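Long-range contacts in ketosynthase (Streptomyces sp. MSC090213JE08, PDB 6KXD), which probably serves as the chain length factor that pairs with the ketosynthase in a highly reducing type II polyketide synthase making ishigamide: residues T19-W25 with R246-V252; E231-F236 with S334-A338; G24-V28 with V93-L98; A109-L113 with R196-Y200. All blocks are in the same frame, centred on the assembly; numbering follows the deposited sequence.

Contact 1. Residues T19-W25 with R246-V252; sequences TPVITGW and RPPLAAV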
loop_
_atom_site.group_PDB
_atom_site.type_symbol
_atom_site.label_atom_id
_atom_site.label_comp_id
_atom_site.label_asym_id
_atom_site.label_seq_id
_atom_site.Cartn_x
_atom_site.Cartn_y
_atom_site.Cartn_z
ATOM N N THR B 19 -21.874 5.165 -9.926
ATOM C CA THR B 19 -21.810 4.960 -8.474
ATOM C C THR B 19 -21.427 3.508 -8.214
ATOM O O THR B 19 -22.007 2.573 -8.771
ATOM C CB THR B 19 -23.110 5.308 -7.734
ATOM O OG1 THR B 19 -23.293 6.725 -7.761
ATOM C CG2 THR B 19 -23.094 4.839 -6.297
ATOM N N PRO B 20 -20.414 3.254 -7.366
ATOM C CA PRO B 20 -20.081 1.873 -7.039
ATOM C C PRO B 20 -21.145 1.254 -6.132
ATOM O O PRO B 20 -21.701 1.918 -5.256
ATOM C CB PRO B 20 -18.692 1.969 -6.405
ATOM C CG PRO B 20 -18.590 3.375 -5.892
ATOM C CD PRO B 20 -19.512 4.236 -6.742
ATOM N N VAL B 21 -21.394 -0.026 -6.370
ATOM C CA VAL B 21 -22.285 -0.800 -5.639
ATOM C C VAL B 21 -21.538 -2.024 -5.159
ATOM O O VAL B 21 -20.748 -2.604 -5.894
ATOM C CB VAL B 21 -23.549 -1.173 -6.440
ATOM C CG1 VAL B 21 -24.360 0.081 -6.728
ATOM C CG2 VAL B 21 -23.265 -1.915 -7.725
ATOM N N ILE B 22 -21.845 -2.398 -3.920
ATOM C CA ILE B 22 -21.425 -3.637 -3.429
ATOM C C ILE B 22 -22.470 -4.683 -3.821
ATOM O O ILE B 22 -23.627 -4.543 -3.435
ATOM C CB ILE B 22 -21.277 -3.576 -1.917
ATOM C CG1 ILE B 22 -20.200 -2.572 -1.504
ATOM C CG2 ILE B 22 -21.032 -4.964 -1.403
ATOM C CD1 ILE B 22 -20.134 -2.388 0.011
ATOM N N THR B 23 -22.035 -5.749 -4.490
ATOM C CA THR B 23 -22.971 -6.800 -4.980
ATOM C C THR B 23 -22.695 -8.131 -4.313
ATOM O O THR B 23 -23.395 -9.116 -4.578
ATOM C CB THR B 23 -22.892 -6.904 -6.503
ATOM O OG1 THR B 23 -21.574 -7.386 -6.759
ATOM C CG2 THR B 23 -23.141 -5.575 -7.170
ATOM N N GLY B 24 -21.753 -8.151 -3.366
ATOM C CA GLY B 24 -21.452 -9.351 -2.668
ATOM C C GLY B 24 -20.429 -9.081 -1.575
ATOM O O GLY B 24 -19.723 -8.091 -1.653
ATOM N N TRP B 25 -20.381 -9.982 -0.614
ATOM C CA TRP B 25 -19.416 -9.884 0.442
ATOM C C TRP B 25 -19.144 -11.233 1.045
ATOM O O TRP B 25 -19.895 -12.203 0.878
ATOM C CB TRP B 25 -19.861 -8.900 1.501
ATOM C CG TRP B 25 -21.111 -9.242 2.228
ATOM C CD1 TRP B 25 -22.400 -9.090 1.803
ATOM C CD2 TRP B 25 -21.180 -9.811 3.539
ATOM N NE1 TRP B 25 -23.266 -9.485 2.779
ATOM C CE2 TRP B 25 -22.555 -9.946 3.850
ATOM C CE3 TRP B 25 -20.227 -10.186 4.487
ATOM C CZ2 TRP B 25 -22.986 -10.470 5.065
ATOM C CZ3 TRP B 25 -20.656 -10.718 5.685
ATOM C CH2 TRP B 25 -22.020 -10.850 5.965
ATOM N N ARG B 246 -24.784 -8.563 -10.658
ATOM C CA ARG B 246 -25.534 -9.141 -9.554
ATOM C C ARG B 246 -26.264 -8.015 -8.832
ATOM O O ARG B 246 -25.873 -6.858 -8.928
ATOM C CB ARG B 246 -24.611 -9.959 -8.646
ATOM C CG ARG B 246 -24.567 -11.435 -9.019
ATOM C CD ARG B 246 -23.221 -12.079 -8.779
ATOM N NE ARG B 246 -22.738 -11.747 -7.452
ATOM C CZ ARG B 246 -23.053 -12.401 -6.343
ATOM N NH1 ARG B 246 -23.795 -13.495 -6.402
ATOM N NH2 ARG B 246 -22.628 -11.942 -5.182
ATOM N N PRO B 247 -27.386 -8.299 -8.135
ATOM C CA PRO B 247 -28.175 -7.235 -7.528
ATOM C C PRO B 247 -27.325 -6.487 -6.498
ATOM O O PRO B 247 -26.610 -7.091 -5.696
ATOM C CB PRO B 247 -29.379 -7.925 -6.866
ATOM C CG PRO B 247 -29.062 -9.420 -6.877
ATOM C CD PRO B 247 -27.951 -9.637 -7.894
ATOM N N PRO B 248 -27.361 -5.146 -6.519
ATOM C CA PRO B 248 -26.661 -4.337 -5.522
ATOM C C PRO B 248 -27.244 -4.513 -4.118
ATOM O O PRO B 248 -28.473 -4.481 -3.921
ATOM C CB PRO B 248 -26.777 -2.899 -6.055
ATOM C CG PRO B 248 -27.988 -2.941 -6.953
ATOM C CD PRO B 248 -27.965 -4.326 -7.572
ATOM N N LEU B 249 -26.339 -4.659 -3.142
ATOM C CA LEU B 249 -26.692 -4.717 -1.747
ATOM C C LEU B 249 -26.611 -3.312 -1.157
ATOM O O LEU B 249 -27.331 -3.021 -0.208
ATOM C CB LEU B 249 -25.756 -5.667 -0.987
ATOM C CG LEU B 249 -25.534 -7.034 -1.622
ATOM C CD1 LEU B 249 -24.586 -7.880 -0.779
ATOM C CD2 LEU B 249 -26.867 -7.751 -1.804
ATOM N N ALA B 250 -25.698 -2.477 -1.681
ATOM C CA ALA B 250 -25.494 -1.176 -1.152
ATOM C C ALA B 250 -24.727 -0.351 -2.166
ATOM O O ALA B 250 -23.906 -0.867 -2.918
ATOM C CB ALA B 250 -24.756 -1.234 0.165
ATOM N N ALA B 251 -25.008 0.943 -2.176
ATOM C CA ALA B 251 -24.308 1.884 -3.024
ATOM C C ALA B 251 -23.352 2.653 -2.131
ATOM O O ALA B 251 -23.730 3.025 -1.046
ATOM C CB ALA B 251 -25.236 2.831 -3.709
ATOM N N VAL B 252 -22.106 2.793 -2.603
ATOM C CA VAL B 252 -21.123 3.594 -1.921
ATOM C C VAL B 252 -21.270 5.041 -2.398
ATOM O O VAL B 252 -20.876 5.386 -3.499
ATOM C CB VAL B 252 -19.691 3.077 -2.157
ATOM C CG1 VAL B 252 -18.703 3.953 -1.423
ATOM C CG2 VAL B 252 -19.521 1.617 -1.762
#
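Leu249 runs across the indole of Trp25 at about a right angle, its CD1 meeting the ring at the edge, in the ring plane, 3.6 Å from CD1 of Trp25. The indole hangs there because CG of Trp25 sits between its own backbone N and carbonyl carbon (chi1 63°). The same leucine lies against the neighbouring backbone, with CB 3.4 Å from Ile22 O. Val21 and Pro248 instead lie alongside one another and point the same way, touching through their CB atoms at 3.7 Å. Pro20 and Val252 are crossed nearly at right angles, CG of the proline against CB of the valine. The backbones beneath these side chains run antiparallel: Ile22 N donates to Ala250 O at 2.8 Å, and Val252 N donates to Pro20 O at the same 2.8 Å. In the layered thiolase fold of ketosynthases, this pairing joins the sheet of the N-terminal half, through strand 20-29, to that of the C-terminal half, through strand 250-259. The pairing is interrupted by a classic beta bulge in which Leu249 and Ala250 both face Ile22. Ile22 O takes a short bond from Leu249 N (2.7 Å) and a weak one from Ala250 N (3.4 Å). Beyond the bulge Arg246 bends back at chi2 and chi3, so that Gly24 CA lies at the edge of the guanidinium, in its plane. Thr23 presses CG2 toward Arg246 O, 3.5 Å away, while its OG1 is hydrogen-bonded to Glu239 of strand 229-240.

Contact 2. Residues E231-F236 with S334-A338; sequences EGCGLF and SFQIA
Phe236 turns the CZ end of its ring onto Ile337 and the first turn of segment 334-338, where strand 229-240 of the N-terminal sheet packs on helix 332-344 of the buried helical layer in the thiolase fold. Ile337 CG2 reaches the ring obliquely, 3.5 Å from Phe236 CE1. Ser334 CB approaches the other flank, 3.7 Å from Phe236 CE2. With CG anti to its carbonyl carbon (chi1 -51°), the ring drops from the strand toward the helix. Farther back along the strand, Phe335 swings the end of its ring toward the backbone of 231-233: CE1 lies 3.5 Å from Cys233 C, and Glu231 O sits at the ring edge, in plane with it. That carbonyl oxygen is buried without a polar partner in the model. Between the two rings Gly234, having no side chain, lets its CA come within 5.0 Å of Ser334 CA. In the second shell, Trp25 flanks Phe236, and Phe38 meets the Phe335 ring with the planes at about 40°. The Ser334 hydroxyl bonds to Ser204 OG on strand 199-206. Ser334 O accepts the helical bond from Ala338 N at 2.8 Å and also lies near the Phe236 ring plane, 3.1 Å from CZ.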
loop_
_atom_site.group_PDB
_atom_site.type_symbol
_atom_site.label_atom_id
_atom_site.label_comp_id
_atom_site.label_asym_id
_atom_site.label_seq_id
_atom_site.Cartn_x
_atom_site.Cartn_y
_atom_site.Cartn_z
ATOM N N GLU B 231 -9.381 -10.874 14.636
ATOM C CA GLU B 231 -8.723 -11.064 13.395
ATOM C C GLU B 231 -9.771 -11.399 12.344
ATOM O O GLU B 231 -10.897 -11.823 12.650
ATOM C CB GLU B 231 -7.700 -12.195 13.501
ATOM C CG GLU B 231 -8.345 -13.516 13.836
ATOM C CD GLU B 231 -7.488 -14.763 13.622
ATOM O OE1 GLU B 231 -6.384 -14.627 13.095
ATOM O OE2 GLU B 231 -7.937 -15.865 13.996
ATOM N N GLY B 232 -9.312 -11.386 11.108
ATOM C CA GLY B 232 -10.005 -11.977 10.079
ATOM C C GLY B 232 -9.896 -11.167 8.810
ATOM O O GLY B 232 -8.990 -10.354 8.628
ATOM N N CYS B 233 -10.857 -11.376 7.920
ATOM C CA CYS B 233 -10.877 -10.684 6.649
ATOM C C CYS B 233 -12.322 -10.481 6.202
ATOM O O CYS B 233 -13.139 -11.382 6.264
ATOM C CB CYS B 233 -10.140 -11.476 5.571
ATOM S SG CYS B 233 -10.231 -10.791 3.890
ATOM N N GLY B 234 -12.615 -9.276 5.730
ATOM C CA GLY B 234 -13.845 -8.972 5.066
ATOM C C GLY B 234 -13.555 -8.501 3.677
ATOM O O GLY B 234 -12.582 -7.732 3.490
ATOM N N LEU B 235 -14.347 -8.976 2.695
ATOM C CA LEU B 235 -14.205 -8.629 1.311
ATOM C C LEU B 235 -15.566 -8.347 0.678
ATOM O O LEU B 235 -16.570 -8.968 1.088
ATOM C CB LEU B 235 -13.611 -9.780 0.500
ATOM C CG LEU B 235 -12.195 -10.224 0.836
ATOM C CD1 LEU B 235 -11.850 -11.422 -0.035
ATOM C CD2 LEU B 235 -11.194 -9.092 0.601
ATOM N N PHE B 236 -15.535 -7.413 -0.263
ATOM C CA PHE B 236 -16.676 -6.948 -1.021
ATOM C C PHE B 236 -16.410 -7.074 -2.502
ATOM O O PHE B 236 -15.288 -6.819 -2.977
ATOM C CB PHE B 236 -16.979 -5.490 -0.698
ATOM C CG PHE B 236 -17.052 -5.334 0.775
ATOM C CD1 PHE B 236 -18.171 -5.804 1.467
ATOM C CD2 PHE B 236 -15.973 -4.830 1.467
ATOM C CE1 PHE B 236 -18.222 -5.702 2.844
ATOM C CE2 PHE B 236 -15.992 -4.800 2.851
ATOM C CZ PHE B 236 -17.122 -5.240 3.529
ATOM N N SER B 334 -13.905 -3.225 7.113
ATOM C CA SER B 334 -14.579 -4.200 6.293
ATOM C C SER B 334 -15.633 -4.949 7.120
ATOM O O SER B 334 -16.737 -5.212 6.646
ATOM C CB SER B 334 -13.556 -5.132 5.653
ATOM O OG SER B 334 -12.728 -4.402 4.800
ATOM N N PHE B 335 -15.295 -5.301 8.354
ATOM C CA PHE B 335 -16.246 -5.929 9.256
ATOM C C PHE B 335 -17.381 -4.952 9.536
ATOM O O PHE B 335 -18.529 -5.360 9.542
ATOM C CB PHE B 335 -15.601 -6.389 10.537
ATOM C CG PHE B 335 -14.743 -7.609 10.417
ATOM C CD1 PHE B 335 -14.769 -8.385 9.270
ATOM C CD2 PHE B 335 -13.953 -7.998 11.462
ATOM C CE1 PHE B 335 -13.987 -9.523 9.174
ATOM C CE2 PHE B 335 -13.162 -9.127 11.362
ATOM C CZ PHE B 335 -13.223 -9.903 10.235
ATOM N N GLN B 336 -17.067 -3.651 9.565
ATOM C CA GLN B 336 -18.112 -2.658 9.833
ATOM C C GLN B 336 -19.135 -2.581 8.691
ATOM O O GLN B 336 -20.350 -2.596 8.938
ATOM C CB GLN B 336 -17.494 -1.298 10.119
ATOM C CG GLN B 336 -16.784 -1.311 11.449
ATOM C CD GLN B 336 -15.870 -0.128 11.546
ATOM O OE1 GLN B 336 -14.667 -0.250 11.628
ATOM N NE2 GLN B 336 -16.460 1.040 11.524
ATOM N N ILE B 337 -18.624 -2.524 7.464
ATOM C CA ILE B 337 -19.422 -2.516 6.291
ATOM C C ILE B 337 -20.196 -3.836 6.225
ATOM O O ILE B 337 -21.376 -3.828 6.015
ATOM C CB ILE B 337 -18.576 -2.253 5.042
ATOM C CG1 ILE B 337 -18.006 -0.829 5.038
ATOM C CG2 ILE B 337 -19.425 -2.521 3.824
ATOM C CD1 ILE B 337 -17.012 -0.573 3.956
ATOM N N ALA B 338 -19.530 -4.966 6.424
ATOM C CA ALA B 338 -20.205 -6.274 6.448
ATOM C C ALA B 338 -21.304 -6.340 7.520
ATOM O O ALA B 338 -22.367 -6.922 7.246
ATOM C CB ALA B 338 -19.230 -7.390 6.620
#

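Contact 3. Residues G24-V28 with V93-L98; sequences GWSAV and VASDGL
Val93 meets Val28 at the start of this strand-on-helix contact, the two side chains crossing at about a right angle with CG1 of Val93 3.6 Å from CG2 of Val28. That same CG2 also reaches Ala94 N at 3.7 Å. Ala94 then supplies the polar link of the interface: its carbonyl oxygen accepts a hydrogen bond from Ser26 OG at 3.1 Å. The hydroxyl lies in the carbonyl plane, on a lone pair, with a C=O...OG angle of 126°, and it extends to the helix because OG is anti to Ser26 N (chi1 -167°). Ala94 O also takes the ordinary helical bond from Leu98 N at 3.0 Å, so two donors grip it. At Gly97 the helix has no side chain, and the serine hydroxyl nestles against the main chain, 3.3 Å from Gly97 CA. Leu98 closes the contact: its CB packs on Ser26 CB at 3.9 Å, while CD1 extends over the strand backbone to within 3.4 Å of Trp25 CA. The short segments run at 149° to each other, helix 86-99 lying on the sheet face away from buried helix 332-344 as an outer helix of the layered thiolase fold. Ala94 and Leu98 also touch the adjacent strand 229-240, and Phe70 packs on both Val28 and Val93. Ser95 and Asp96 bind helix 156-165 through His165 and Arg164.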
loop_
_atom_site.group_PDB
_atom_site.type_symbol
_atom_site.label_atom_id
_atom_site.label_comp_id
_atom_site.label_asym_id
_atom_site.label_seq_id
_atom_site.Cartn_x
_atom_site.Cartn_y
_atom_site.Cartn_z
ATOM N N GLY B 24 -21.753 -8.151 -3.366
ATOM C CA GLY B 24 -21.452 -9.351 -2.668
ATOM C C GLY B 24 -20.429 -9.081 -1.575
ATOM O O GLY B 24 -19.723 -8.091 -1.653
ATOM N N TRP B 25 -20.381 -9.982 -0.614
ATOM C CA TRP B 25 -19.416 -9.884 0.442
ATOM C C TRP B 25 -19.144 -11.233 1.045
ATOM O O TRP B 25 -19.895 -12.203 0.878
ATOM C CB TRP B 25 -19.861 -8.900 1.501
ATOM C CG TRP B 25 -21.111 -9.242 2.228
ATOM C CD1 TRP B 25 -22.400 -9.090 1.803
ATOM C CD2 TRP B 25 -21.180 -9.811 3.539
ATOM N NE1 TRP B 25 -23.266 -9.485 2.779
ATOM C CE2 TRP B 25 -22.555 -9.946 3.850
ATOM C CE3 TRP B 25 -20.227 -10.186 4.487
ATOM C CZ2 TRP B 25 -22.986 -10.470 5.065
ATOM C CZ3 TRP B 25 -20.656 -10.718 5.685
ATOM C CH2 TRP B 25 -22.020 -10.850 5.965
ATOM N N SER B 26 -18.030 -11.255 1.765
ATOM C CA SER B 26 -17.594 -12.393 2.418
ATOM C C SER B 26 -16.820 -11.961 3.645
ATOM O O SER B 26 -16.333 -10.830 3.709
ATOM C CB SER B 26 -16.744 -13.230 1.515
ATOM O OG SER B 26 -16.577 -14.512 2.105
ATOM N N ALA B 27 -16.712 -12.874 4.582
ATOM C CA ALA B 27 -15.992 -12.619 5.789
ATOM C C ALA B 27 -15.526 -13.925 6.403
ATOM O O ALA B 27 -16.194 -14.947 6.369
ATOM C CB ALA B 27 -16.829 -11.863 6.782
ATOM N N VAL B 28 -14.348 -13.841 6.997
ATOM C CA VAL B 28 -13.850 -14.836 7.846
ATOM C C VAL B 28 -13.495 -14.046 9.089
ATOM O O VAL B 28 -12.786 -13.054 9.005
ATOM C CB VAL B 28 -12.609 -15.541 7.268
ATOM C CG1 VAL B 28 -12.049 -16.546 8.253
ATOM C CG2 VAL B 28 -12.887 -16.188 5.920
ATOM N N VAL B 93 -9.414 -17.566 2.004
ATOM C CA VAL B 93 -10.664 -18.185 2.373
ATOM C C VAL B 93 -11.776 -17.167 2.145
ATOM O O VAL B 93 -12.788 -17.478 1.573
ATOM C CB VAL B 93 -10.671 -18.724 3.803
ATOM C CG1 VAL B 93 -12.078 -19.231 4.154
ATOM C CG2 VAL B 93 -9.658 -19.838 3.971
ATOM N N ALA B 94 -11.508 -15.907 2.462
ATOM C CA ALA B 94 -12.535 -14.929 2.241
ATOM C C ALA B 94 -12.819 -14.785 0.743
ATOM O O ALA B 94 -13.974 -14.578 0.338
ATOM C CB ALA B 94 -12.157 -13.610 2.862
ATOM N N SER B 95 -11.759 -14.853 -0.089
ATOM C CA SER B 95 -11.900 -14.667 -1.524
ATOM C C SER B 95 -12.806 -15.751 -2.100
ATOM O O SER B 95 -13.522 -15.462 -3.024
ATOM C CB SER B 95 -10.593 -14.592 -2.275
ATOM O OG SER B 95 -9.902 -15.814 -2.322
ATOM N N ASP B 96 -12.639 -16.969 -1.612
ATOM C CA ASP B 96 -13.453 -18.097 -2.034
ATOM C C ASP B 96 -14.927 -17.864 -1.692
ATOM O O ASP B 96 -15.796 -18.127 -2.529
ATOM C CB ASP B 96 -12.987 -19.382 -1.370
ATOM C CG ASP B 96 -11.770 -19.993 -2.042
ATOM O OD1 ASP B 96 -11.177 -19.323 -2.913
ATOM O OD2 ASP B 96 -11.413 -21.115 -1.639
ATOM N N GLY B 97 -15.195 -17.355 -0.487
ATOM C CA GLY B 97 -16.576 -17.020 -0.061
ATOM C C GLY B 97 -17.178 -15.966 -0.964
ATOM O O GLY B 97 -18.379 -15.950 -1.221
ATOM N N LEU B 98 -16.340 -15.046 -1.456
ATOM C CA LEU B 98 -16.815 -13.975 -2.258
ATOM C C LEU B 98 -17.108 -14.446 -3.682
ATOM O O LEU B 98 -18.140 -14.132 -4.197
ATOM C CB LEU B 98 -15.807 -12.840 -2.279
ATOM C CG LEU B 98 -16.312 -11.573 -2.939
ATOM C CD1 LEU B 98 -17.434 -10.988 -2.094
ATOM C CD2 LEU B 98 -15.166 -10.597 -3.126
#

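Contact 4. Residues A109-L113 with R196-Y200; sequences ATDEL and RATKY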
loop_
_atom_site.group_PDB
_atom_site.type_symbol
_atom_site.label_atom_id
_atom_site.label_comp_id
_atom_site.label_asym_id
_atom_site.label_seq_id
_atom_site.Cartn_x
_atom_site.Cartn_y
_atom_site.Cartn_z
ATOM N N ALA B 109 -18.318 -13.647 -12.061
ATOM C CA ALA B 109 -17.547 -13.685 -13.279
ATOM C C ALA B 109 -16.439 -12.655 -13.113
ATOM O O ALA B 109 -16.715 -11.486 -12.925
ATOM C CB ALA B 109 -18.408 -13.361 -14.471
ATOM N N THR B 110 -15.208 -13.123 -13.128
ATOM C CA THR B 110 -14.079 -12.200 -13.055
ATOM C C THR B 110 -13.338 -12.238 -14.385
ATOM O O THR B 110 -13.444 -13.180 -15.154
ATOM C CB THR B 110 -13.168 -12.555 -11.880
ATOM O OG1 THR B 110 -12.734 -13.888 -12.105
ATOM C CG2 THR B 110 -13.828 -12.466 -10.518
ATOM N N ASP B 111 -12.615 -11.165 -14.663
ATOM C CA ASP B 111 -11.748 -11.123 -15.822
ATOM C C ASP B 111 -10.541 -10.249 -15.504
ATOM O O ASP B 111 -10.343 -9.824 -14.371
ATOM C CB ASP B 111 -12.550 -10.640 -17.031
ATOM C CG ASP B 111 -13.223 -9.286 -16.870
ATOM O OD1 ASP B 111 -12.759 -8.440 -16.057
ATOM O OD2 ASP B 111 -14.230 -9.068 -17.577
ATOM N N GLU B 112 -9.782 -9.907 -16.547
ATOM C CA GLU B 112 -8.612 -9.121 -16.420
ATOM C C GLU B 112 -8.945 -7.681 -16.005
ATOM O O GLU B 112 -8.021 -6.935 -15.750
ATOM C CB GLU B 112 -7.820 -9.229 -17.735
ATOM C CG GLU B 112 -8.419 -8.459 -18.906
ATOM C CD GLU B 112 -9.638 -9.103 -19.560
ATOM O OE1 GLU B 112 -9.975 -10.286 -19.194
ATOM O OE2 GLU B 112 -10.277 -8.416 -20.413
ATOM N N LEU B 113 -10.232 -7.263 -15.979
ATOM C CA LEU B 113 -10.631 -5.932 -15.518
ATOM C C LEU B 113 -11.267 -6.003 -14.120
ATOM O O LEU B 113 -11.928 -5.050 -13.661
ATOM C CB LEU B 113 -11.593 -5.317 -16.534
ATOM C CG LEU B 113 -10.945 -4.859 -17.844
ATOM C CD1 LEU B 113 -11.971 -4.099 -18.686
ATOM C CD2 LEU B 113 -9.699 -4.012 -17.573
ATOM N N ARG B 196 -10.185 1.643 -14.813
ATOM C CA ARG B 196 -9.040 0.749 -14.650
ATOM C C ARG B 196 -9.498 -0.661 -14.266
ATOM O O ARG B 196 -8.752 -1.627 -14.356
ATOM C CB ARG B 196 -8.075 1.326 -13.608
ATOM C CG ARG B 196 -6.722 1.682 -14.185
ATOM C CD ARG B 196 -5.870 2.472 -13.230
ATOM N NE ARG B 196 -5.806 3.840 -13.659
ATOM C CZ ARG B 196 -5.182 4.251 -14.763
ATOM N NH1 ARG B 196 -4.592 3.372 -15.557
ATOM N NH2 ARG B 196 -5.127 5.543 -15.031
ATOM N N ALA B 197 -10.761 -0.768 -13.857
ATOM C CA ALA B 197 -11.402 -2.000 -13.462
ATOM C C ALA B 197 -12.904 -1.794 -13.634
ATOM O O ALA B 197 -13.365 -0.696 -13.451
ATOM C CB ALA B 197 -11.059 -2.336 -12.016
ATOM N N THR B 198 -13.626 -2.859 -13.988
ATOM C CA THR B 198 -15.098 -2.874 -14.035
ATOM C C THR B 198 -15.660 -3.469 -12.742
ATOM O O THR B 198 -16.794 -3.248 -12.387
ATOM C CB THR B 198 -15.557 -3.681 -15.257
ATOM O OG1 THR B 198 -15.085 -5.030 -15.116
ATOM C CG2 THR B 198 -15.003 -3.068 -16.529
ATOM N N LYS B 199 -14.884 -4.340 -12.099
ATOM C CA LYS B 199 -15.282 -4.943 -10.860
ATOM C C LYS B 199 -14.051 -4.960 -9.938
ATOM O O LYS B 199 -12.913 -4.955 -10.393
ATOM C CB LYS B 199 -15.708 -6.402 -10.996
ATOM C CG LYS B 199 -16.939 -6.695 -11.828
ATOM C CD LYS B 199 -17.392 -8.129 -11.620
ATOM C CE LYS B 199 -17.962 -8.750 -12.877
ATOM N NZ LYS B 199 -16.917 -8.807 -13.936
ATOM N N TYR B 200 -14.307 -4.993 -8.640
ATOM C CA TYR B 200 -13.248 -4.963 -7.655
ATOM C C TYR B 200 -13.599 -5.866 -6.508
ATOM O O TYR B 200 -14.737 -5.872 -6.036
ATOM C CB TYR B 200 -13.016 -3.572 -7.067
ATOM C CG TYR B 200 -11.673 -3.004 -7.398
ATOM C CD1 TYR B 200 -10.512 -3.408 -6.721
ATOM C CD2 TYR B 200 -11.552 -2.077 -8.405
ATOM C CE1 TYR B 200 -9.276 -2.877 -7.059
ATOM C CE2 TYR B 200 -10.327 -1.531 -8.744
ATOM C CZ TYR B 200 -9.188 -1.923 -8.060
ATOM O OH TYR B 200 -8.025 -1.363 -8.478
HETATM O O HOH W 1 -14.265 -7.386 -14.232
#
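Leu113 and Thr198 form the close-packed part of this contact, crossing obliquely with CD1 of the leucine 3.9 Å from CG2 of the threonine. Leu113 O is the hub beneath them. It accepts from Thr198 N at 2.8 Å, in the carbonyl plane, and more weakly from Lys199 N at 3.4 Å, while the methyl group of Ala197 presses against it. Leu113 is itself set by an Asx turn: its N donates to Asp111 OD1 at 2.8 Å, approaching from above the carboxylate, 42° out of plane. The loop leads straight into strand 114-119, which runs parallel to strand 199-206 in the sheet of the N-terminal half of the thiolase fold, so the two segments are joined where both strands begin. Toward Ala109 the packing gives way to a looser, more solvent-exposed side bridged by water. One water donates to Asp111 OD1 at 2.6 Å, accepts from Lys199 NZ at 3.0 Å, and is hydrogen-bonded to Thr198 OG1. The lysine chain, bent at chi3 and chi4, brings NZ to Ala109 O at 2.9 Å in a weak bond. The Asp111 carboxylate lies beyond salt-bridge distance of the lysine nitrogen and probably acts on its charge through the water and by longer-range attraction. At the far end, Arg196 turns away from the loop to form salt bridges with Asp287 and Asp182 of the partner ketosynthase chain.

How the contacts relate
Contacts 1 and 3 start from the same strand, 20-29, and share Gly24 and Trp25; their centres are 15 Å apart. Contact 2, centred 9 Å from contact 3, uses the adjacent strand 229-240 and also touches contact 1 through Trp25 and Ile22. Contact 4 touches none of the others, lying 14 to 20 Å away, centre to centre. Along the chain, contacts 3, 4 and 2 follow in series, contact 4 is nested inside the loop closed by contact 1, and contacts 1 and 2 cross. Strands 20-29 and 229-240 carry helix 86-99 on one face and helix 332-344 on the other; contacts 1 and 2 join the halves of the fold, while contacts 3 and 4 lie within the N-terminal one.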